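Local coordinates for kinesin-like protein Nod (Drosophila melanogaster, PDB 3DC4) that binds and hydrolyses ATP on microtubules through its kinesin motor domain and is required for distributive segregation of non-exchange chromosomes during meiosis, at residues V87-L91 with D134-R138; V152-I157 with C184-L189; R236-V240 with L296-L300. All blocks are in the same frame, centred on the assembly; numbering follows the deposited sequence.

In the fold
The three contacts follow one another along the chain of this kinesin motor domain, contact 1 closing before contact 2 opens and contact 2 before contact 3. Contacts 2 and 3 both reach the central mixed sheet, through strands 151-160 and 234-241, their centres about 13 Å apart. Contact 1 joins two helices packed against this sheet, its centre about 17 Å from that of contact 2 and about 16 Å from that of contact 3. F136 of helix 127-141 meets L189 and V152, while L90 CD1 lies 3.3 Å from R236 O. Contact 1 thus touches both others, whereas contacts 2 and 3 are joined through the shared sheet, contact 3 lying closest to the nucleotide site.

Contact 1 (V87-L91 with D134-R138); sequences VDKLL and DIFER
L90 and I135 meet methyl to methyl at the buried side of this helix pair, L90 CD2 lying 3.6 Å from I135 CD1, with the two side chains at about a right angle. V87 continues the apolar layer: its CG1 is 4.2 Å from I135 CG1. L91 comes in further along helix 84-92 and lays CD2 against the aliphatic part of R138, 3.3 Å from R138 CB and 3.6 Å from R138 CD, a tight fit. These residues fill the space between helices 84-92 and 127-141, whose short segments cross at -54° with their axes 10.4 Å apart. Both helices cover the same side of the central sheet of the kinesin motor domain: L90 rests on V228 and I135 on I226, both from strand 220-229. Outward from this layer, R138 is stretched from CG to NE and reaches across V87 to the start of the facing segment. V87 CG1, anti to the backbone N at chi1 177°, sits over one face of the guanidinium. At the polar edge D88 OD1 forms a salt bridge with R138 NH1 at 2.6 Å, the carboxylate and guanidinium planes 28° apart. The same NH1 is crowded by V87 and by D88 N, 2.9 Å away and a donor facing a donor, so its exact place is doubtful. An alanine in place of R138 would probably leave D88 without its charged mate and remove both the CD methylene that L91 CD2 meets and the flat group beside V87 CG1. Away from the salt bridge, D134 turns its carboxylate to another partner, with OD2 hydrogen-bonded to the hydroxyl of Y79.

Contact 2 (V152-I157 with C184-L189); sequences VYASFI and CTCLPL
The Y153 ring stands beside the backbone of L187 and P188, with L187 C at its edge, near the ring plane. Its CE2 approaches the proline ring at P188 CG, 4.1 Å away, the two side chains crossing obliquely. Nearer the backbone, Y153 CB packs on C186 CB at 3.7 Å; CG beside the backbone N (chi1 -54°) places the ring alongside the facing chain, where CE2 meets P188 CG. Beneath these groups the backbones run antiparallel. A154 and L187 form a hydrogen-bonded pair: A154 N donates to L187 O at 2.9 Å and L187 N to A154 O at 2.8 Å, each donor tilted modestly from the carbonyl plane. Y153 and P188 are the adjoining non-hydrogen-bonded pair, a place where proline's lack of an N-H costs no bond between the strands. Next, L189 N reaches V152 O at 2.9 Å from 39° above the carbonyl plane, a less regular bond at the end of the ladder. A water then joins V152 N to L189 O, and at the other end a second water links F156 N and T185 O. On the face carrying A154, the methyl of A154 CB meets L189 CD1 at 3.5 Å. On the face carrying S155, the sulfur of C184 lies against I157 CD1 at 3.8 Å and also near S155 CB, while S155 OG bonds to H227. The short strand 187-188 thus adds to the side of strand 151-160, which is itself paired with strand 220-229 through Y153, S155 and I157. V152 and L189 pack on L132 and F136 of helix 127-141, and L187 on I198 and L201 of helix 192-204.

Contact 3 (R236-V240 with L296-L300); sequences RMNIV and LQASL
Strand 234-241 lies inside the central sheet of the motor domain and in kinesins leads into switch II; here it meets the turn after helix 291-295. N238 is the polar centre. Its ND2 donates to S299 OG at 2.7 Å with an N-H...O angle of 151°, the hydroxyl lying only 5° out of the amide plane. L296 runs past N238 in the opposite direction and sets CD2 beside the carboxamide, 3.6 Å from N238 CG. Its other methyl, L296 CD1, touches V240 CG2 at 4.1 Å, and the V240 side chain is about 9 Å from that of K108 in the P-loop. At the other end R236 extends from CG to NE, passing S299 OG with its CD. Its guanidinium then lies flat against A298, whose CB sits over the centre of one face, 3.8 Å from R236 CZ. T97 OG1 is a second partner of N238 ND2, and T225 OG1 bonds to N238 OD1. Bonds on both OD1 and ND2 probably hold the amide of N238 against turning, and its buried polar atoms are satisfied by hydroxyls of two neighbouring strands and the turn.

Contact 1 (V87-L91 with D134-R138)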
loop_
_atom_site.group_PDB
_atom_site.type_symbol
_atom_site.label_atom_id
_atom_site.label_comp_id
_atom_site.label_asym_id
_atom_site.label_seq_id
_atom_site.Cartn_x
_atom_site.Cartn_y
_atom_site.Cartn_z
ATOM N N VAL A 87 8.073 9.647 -2.261
ATOM C CA VAL A 87 7.541 10.997 -2.169
ATOM C C VAL A 87 8.014 11.870 -3.323
ATOM O O VAL A 87 7.217 12.583 -3.928
ATOM C CB VAL A 87 7.901 11.649 -0.822
ATOM C CG1 VAL A 87 7.404 13.093 -0.785
ATOM C CG2 VAL A 87 7.258 10.864 0.307
ATOM N N ASP A 88 9.303 11.823 -3.639
ATOM C CA ASP A 88 9.792 12.626 -4.753
ATOM C C ASP A 88 9.141 12.203 -6.063
ATOM O O ASP A 88 8.796 13.046 -6.891
ATOM C CB ASP A 88 11.312 12.527 -4.886
ATOM C CG ASP A 88 12.032 13.505 -3.987
ATOM O OD1 ASP A 88 11.445 14.571 -3.685
ATOM O OD2 ASP A 88 13.181 13.215 -3.594
ATOM N N LYS A 89 8.962 10.899 -6.244
ATOM C CA LYS A 89 8.354 10.392 -7.463
ATOM C C LYS A 89 6.928 10.934 -7.588
ATOM O O LYS A 89 6.521 11.394 -8.656
ATOM C CB LYS A 89 8.349 8.857 -7.457
ATOM C CG LYS A 89 9.720 8.213 -7.194
ATOM C CD LYS A 89 10.793 8.679 -8.180
ATOM C CE LYS A 89 12.136 8.009 -7.903
ATOM N NZ LYS A 89 13.189 8.468 -8.854
ATOM N N LEU A 90 6.180 10.880 -6.493
ATOM C CA LEU A 90 4.816 11.382 -6.479
ATOM C C LEU A 90 4.803 12.845 -6.922
ATOM O O LEU A 90 4.020 13.234 -7.783
ATOM C CB LEU A 90 4.235 11.279 -5.070
ATOM C CG LEU A 90 2.799 11.791 -4.900
ATOM C CD1 LEU A 90 1.814 10.869 -5.602
ATOM C CD2 LEU A 90 2.477 11.877 -3.410
ATOM N N LEU A 91 5.680 13.648 -6.327
ATOM C CA LEU A 91 5.761 15.064 -6.655
ATOM C C LEU A 91 6.189 15.297 -8.102
ATOM O O LEU A 91 5.836 16.307 -8.704
ATOM C CB LEU A 91 6.721 15.775 -5.695
ATOM C CG LEU A 91 6.153 16.202 -4.334
ATOM C CD1 LEU A 91 5.448 15.047 -3.657
ATOM C CD2 LEU A 91 7.287 16.723 -3.468
ATOM N N ASP A 134 5.721 14.822 4.714
ATOM C CA ASP A 134 6.793 15.144 3.774
ATOM C C ASP A 134 6.272 15.738 2.466
ATOM O O ASP A 134 6.973 16.500 1.800
ATOM C CB ASP A 134 7.647 13.899 3.485
ATOM C CG ASP A 134 8.567 13.538 4.649
ATOM O OD1 ASP A 134 9.290 14.438 5.135
ATOM O OD2 ASP A 134 8.576 12.361 5.077
ATOM N N ILE A 135 5.047 15.381 2.097
ATOM C CA ILE A 135 4.437 15.908 0.884
ATOM C C ILE A 135 4.180 17.401 1.081
ATOM O O ILE A 135 4.534 18.214 0.226
ATOM C CB ILE A 135 3.111 15.189 0.579
ATOM C CG1 ILE A 135 3.403 13.757 0.115
ATOM C CG2 ILE A 135 2.323 15.946 -0.491
ATOM C CD1 ILE A 135 2.169 12.894 -0.002
ATOM N N PHE A 136 3.579 17.762 2.211
ATOM C CA PHE A 136 3.297 19.165 2.494
ATOM C C PHE A 136 4.592 19.967 2.528
ATOM O O PHE A 136 4.694 21.036 1.923
ATOM C CB PHE A 136 2.585 19.331 3.845
ATOM C CG PHE A 136 1.124 18.942 3.838
ATOM C CD1 PHE A 136 0.320 19.175 2.726
ATOM C CD2 PHE A 136 0.540 18.399 4.977
ATOM C CE1 PHE A 136 -1.043 18.874 2.752
ATOM C CE2 PHE A 136 -0.823 18.095 5.013
ATOM C CZ PHE A 136 -1.614 18.334 3.901
ATOM N N GLU A 137 5.583 19.443 3.240
ATOM C CA GLU A 137 6.865 20.119 3.372
ATOM C C GLU A 137 7.507 20.451 2.028
ATOM O O GLU A 137 7.945 21.578 1.799
ATOM C CB GLU A 137 7.812 19.259 4.207
ATOM C CG GLU A 137 9.182 19.861 4.413
ATOM C CD GLU A 137 9.988 19.088 5.431
ATOM O OE1 GLU A 137 9.544 19.006 6.597
ATOM O OE2 GLU A 137 11.059 18.557 5.066
ATOM N N ARG A 138 7.557 19.468 1.137
ATOM C CA ARG A 138 8.157 19.678 -0.174
ATOM C C ARG A 138 7.310 20.577 -1.063
ATOM O O ARG A 138 7.836 21.298 -1.908
ATOM C CB ARG A 138 8.398 18.335 -0.855
ATOM C CG ARG A 138 9.350 17.449 -0.082
ATOM C CD ARG A 138 9.562 16.132 -0.788
ATOM N NE ARG A 138 10.479 15.269 -0.056
ATOM C CZ ARG A 138 10.834 14.054 -0.456
ATOM N NH1 ARG A 138 10.346 13.559 -1.584
ATOM N NH2 ARG A 138 11.673 13.333 0.271
#

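Contact 2 (V152-I157 with C184-L189)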
loop_
_atom_site.group_PDB
_atom_site.type_symbol
_atom_site.label_atom_id
_atom_site.label_comp_id
_atom_site.label_asym_id
_atom_site.label_seq_id
_atom_site.Cartn_x
_atom_site.Cartn_y
_atom_site.Cartn_z
ATOM N N VAL A 152 -3.624 19.240 -2.443
ATOM C CA VAL A 152 -3.619 17.875 -1.934
ATOM C C VAL A 152 -4.995 17.425 -1.454
ATOM O O VAL A 152 -5.739 18.197 -0.849
ATOM C CB VAL A 152 -2.618 17.745 -0.766
ATOM C CG1 VAL A 152 -2.417 16.280 -0.404
ATOM C CG2 VAL A 152 -1.307 18.398 -1.144
ATOM N N TYR A 153 -5.327 16.170 -1.736
ATOM C CA TYR A 153 -6.612 15.610 -1.340
ATOM C C TYR A 153 -6.435 14.175 -0.876
ATOM O O TYR A 153 -5.366 13.585 -1.035
ATOM C CB TYR A 153 -7.596 15.619 -2.516
ATOM C CG TYR A 153 -7.795 16.967 -3.172
ATOM C CD1 TYR A 153 -6.866 17.467 -4.088
ATOM C CD2 TYR A 153 -8.910 17.744 -2.868
ATOM C CE1 TYR A 153 -7.044 18.713 -4.688
ATOM C CE2 TYR A 153 -9.097 18.990 -3.456
ATOM C CZ TYR A 153 -8.163 19.470 -4.364
ATOM O OH TYR A 153 -8.345 20.714 -4.928
ATOM N N ALA A 154 -7.494 13.621 -0.303
ATOM C CA ALA A 154 -7.473 12.243 0.157
ATOM C C ALA A 154 -8.807 11.593 -0.182
ATOM O O ALA A 154 -9.854 12.232 -0.094
ATOM C CB ALA A 154 -7.239 12.190 1.666
ATOM N N SER A 155 -8.754 10.335 -0.609
ATOM C CA SER A 155 -9.947 9.558 -0.897
ATOM C C SER A 155 -9.814 8.310 -0.032
ATOM O O SER A 155 -8.701 7.909 0.312
ATOM C CB SER A 155 -10.054 9.201 -2.388
ATOM O OG SER A 155 -8.937 8.485 -2.881
ATOM N N PHE A 156 -10.944 7.733 0.364
ATOM C CA PHE A 156 -10.950 6.535 1.205
ATOM C C PHE A 156 -11.959 5.563 0.612
ATOM O O PHE A 156 -13.171 5.766 0.694
ATOM C CB PHE A 156 -11.351 6.890 2.645
ATOM C CG PHE A 156 -10.976 5.845 3.678
ATOM C CD1 PHE A 156 -10.871 4.497 3.340
ATOM C CD2 PHE A 156 -10.765 6.214 5.007
ATOM C CE1 PHE A 156 -10.564 3.530 4.307
ATOM C CE2 PHE A 156 -10.458 5.259 5.982
ATOM C CZ PHE A 156 -10.359 3.910 5.627
ATOM N N ILE A 157 -11.442 4.501 0.010
ATOM C CA ILE A 157 -12.274 3.489 -0.612
ATOM C C ILE A 157 -12.126 2.157 0.113
ATOM O O ILE A 157 -11.032 1.789 0.556
ATOM C CB ILE A 157 -11.871 3.307 -2.090
ATOM C CG1 ILE A 157 -12.208 4.577 -2.873
ATOM C CG2 ILE A 157 -12.578 2.101 -2.693
ATOM C CD1 ILE A 157 -11.617 4.608 -4.257
ATOM N N CYS A 184 -14.899 9.433 -7.301
ATOM C CA CYS A 184 -15.030 9.172 -5.872
ATOM C C CYS A 184 -14.505 10.401 -5.139
ATOM O O CYS A 184 -13.465 10.949 -5.493
ATOM C CB CYS A 184 -14.248 7.921 -5.462
ATOM S SG CYS A 184 -12.462 8.116 -5.454
ATOM N N THR A 185 -15.237 10.825 -4.118
ATOM C CA THR A 185 -14.893 12.015 -3.353
ATOM C C THR A 185 -13.476 12.138 -2.801
ATOM O O THR A 185 -12.973 11.257 -2.101
ATOM C CB THR A 185 -15.913 12.229 -2.204
ATOM O OG1 THR A 185 -15.327 13.024 -1.169
ATOM C CG2 THR A 185 -16.371 10.910 -1.641
ATOM N N CYS A 186 -12.840 13.253 -3.145
ATOM C CA CYS A 186 -11.496 13.572 -2.690
ATOM C C CYS A 186 -11.654 14.773 -1.766
ATOM O O CYS A 186 -12.069 15.848 -2.209
ATOM C CB CYS A 186 -10.607 13.951 -3.877
ATOM S SG CYS A 186 -10.304 12.617 -5.046
ATOM N N LEU A 187 -11.352 14.599 -0.483
ATOM C CA LEU A 187 -11.483 15.703 0.465
ATOM C C LEU A 187 -10.156 16.441 0.597
ATOM O O LEU A 187 -9.089 15.831 0.601
ATOM C CB LEU A 187 -11.944 15.186 1.837
ATOM C CG LEU A 187 -13.296 14.466 1.877
ATOM C CD1 LEU A 187 -13.591 13.999 3.302
ATOM C CD2 LEU A 187 -14.396 15.405 1.390
ATOM N N PRO A 188 -10.211 17.777 0.699
ATOM C CA PRO A 188 -9.028 18.636 0.829
ATOM C C PRO A 188 -8.122 18.299 2.014
ATOM O O PRO A 188 -8.597 17.896 3.073
ATOM C CB PRO A 188 -9.637 20.033 0.967
ATOM C CG PRO A 188 -10.894 19.924 0.163
ATOM C CD PRO A 188 -11.436 18.596 0.610
ATOM N N LEU A 189 -6.818 18.461 1.826
ATOM C CA LEU A 189 -5.858 18.218 2.896
ATOM C C LEU A 189 -4.921 19.410 2.997
ATOM O O LEU A 189 -4.252 19.772 2.027
ATOM C CB LEU A 189 -5.036 16.953 2.635
ATOM C CG LEU A 189 -5.769 15.613 2.734
ATOM C CD1 LEU A 189 -4.749 14.484 2.654
ATOM C CD2 LEU A 189 -6.542 15.537 4.045
HETATM O O HOH W 1 -3.810 21.181 -0.362
HETATM O O HOH W 2 -13.203 8.612 -1.192
#

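Contact 3 (R236-V240 with L296-L300)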
loop_
_atom_site.group_PDB
_atom_site.type_symbol
_atom_site.label_atom_id
_atom_site.label_comp_id
_atom_site.label_asym_id
_atom_site.label_seq_id
_atom_site.Cartn_x
_atom_site.Cartn_y
_atom_site.Cartn_z
ATOM N N ARG A 236 -0.972 10.081 -7.703
ATOM C CA ARG A 236 -1.595 9.464 -6.552
ATOM C C ARG A 236 -0.630 8.648 -5.721
ATOM O O ARG A 236 0.292 8.031 -6.250
ATOM C CB ARG A 236 -2.716 8.523 -7.009
ATOM C CG ARG A 236 -3.717 9.093 -8.019
ATOM C CD ARG A 236 -4.566 7.956 -8.609
ATOM N NE ARG A 236 -5.584 8.398 -9.563
ATOM C CZ ARG A 236 -5.327 8.839 -10.792
ATOM N NH1 ARG A 236 -6.326 9.214 -11.583
ATOM N NH2 ARG A 236 -4.074 8.907 -11.232
ATOM N N MET A 237 -0.838 8.670 -4.412
ATOM C CA MET A 237 -0.056 7.837 -3.519
ATOM C C MET A 237 -1.120 6.973 -2.870
ATOM O O MET A 237 -1.820 7.412 -1.962
ATOM C CB MET A 237 0.690 8.618 -2.433
ATOM C CG MET A 237 1.238 7.669 -1.362
ATOM S SD MET A 237 2.770 8.158 -0.577
ATOM C CE MET A 237 3.980 7.899 -1.910
ATOM N N ASN A 238 -1.250 5.752 -3.372
ATOM C CA ASN A 238 -2.231 4.812 -2.867
ATOM C C ASN A 238 -1.661 4.014 -1.706
ATOM O O ASN A 238 -0.687 3.278 -1.868
ATOM C CB ASN A 238 -2.631 3.827 -3.962
ATOM C CG ASN A 238 -3.148 4.520 -5.210
ATOM O OD1 ASN A 238 -4.156 5.230 -5.165
ATOM N ND2 ASN A 238 -2.453 4.331 -6.324
ATOM N N ILE A 239 -2.280 4.158 -0.543
ATOM C CA ILE A 239 -1.872 3.426 0.638
ATOM C C ILE A 239 -2.926 2.346 0.789
ATOM O O ILE A 239 -4.077 2.621 1.161
ATOM C CB ILE A 239 -1.847 4.332 1.886
ATOM C CG1 ILE A 239 -0.844 5.469 1.665
ATOM C CG2 ILE A 239 -1.448 3.526 3.116
ATOM C CD1 ILE A 239 0.567 4.996 1.340
ATOM N N VAL A 240 -2.534 1.118 0.477
ATOM C CA VAL A 240 -3.456 -0.006 0.534
ATOM C C VAL A 240 -3.242 -0.927 1.728
ATOM O O VAL A 240 -2.129 -1.380 1.988
ATOM C CB VAL A 240 -3.349 -0.831 -0.754
ATOM C CG1 VAL A 240 -4.470 -1.847 -0.810
ATOM C CG2 VAL A 240 -3.385 0.101 -1.956
ATOM N N LEU A 296 -7.235 0.562 -8.859
ATOM C CA LEU A 296 -5.875 1.068 -8.990
ATOM C C LEU A 296 -5.379 1.042 -10.440
ATOM O O LEU A 296 -4.189 1.182 -10.692
ATOM C CB LEU A 296 -4.928 0.249 -8.098
ATOM C CG LEU A 296 -5.258 0.213 -6.598
ATOM C CD1 LEU A 296 -4.296 -0.719 -5.880
ATOM C CD2 LEU A 296 -5.176 1.625 -6.013
ATOM N N GLN A 297 -6.293 0.880 -11.390
ATOM C CA GLN A 297 -5.924 0.822 -12.802
ATOM C C GLN A 297 -5.076 2.000 -13.266
ATOM O O GLN A 297 -4.086 1.815 -13.974
ATOM C CB GLN A 297 -7.177 0.743 -13.668
ATOM C CG GLN A 297 -6.883 0.398 -15.110
ATOM C CD GLN A 297 -8.136 0.337 -15.940
ATOM O OE1 GLN A 297 -9.164 -0.155 -15.481
ATOM N NE2 GLN A 297 -8.061 0.832 -17.172
ATOM N N ALA A 298 -5.468 3.209 -12.873
ATOM C CA ALA A 298 -4.738 4.410 -13.261
ATOM C C ALA A 298 -3.356 4.464 -12.621
ATOM O O ALA A 298 -2.474 5.167 -13.106
ATOM C CB ALA A 298 -5.536 5.657 -12.881
ATOM N N SER A 299 -3.165 3.732 -11.528
ATOM C CA SER A 299 -1.872 3.735 -10.856
ATOM C C SER A 299 -0.988 2.566 -11.281
ATOM O O SER A 299 0.216 2.573 -11.036
ATOM C CB SER A 299 -2.069 3.732 -9.339
ATOM O OG SER A 299 -2.699 4.936 -8.932
ATOM N N LEU A 300 -1.593 1.571 -11.924
ATOM C CA LEU A 300 -0.869 0.399 -12.400
ATOM C C LEU A 300 -0.538 0.582 -13.877
ATOM O O LEU A 300 -0.949 -0.206 -14.726
ATOM C CB LEU A 300 -1.720 -0.859 -12.202
ATOM C CG LEU A 300 -1.977 -1.238 -10.738
ATOM C CD1 LEU A 300 -2.907 -2.432 -10.653
ATOM C CD2 LEU A 300 -0.637 -1.547 -10.065
#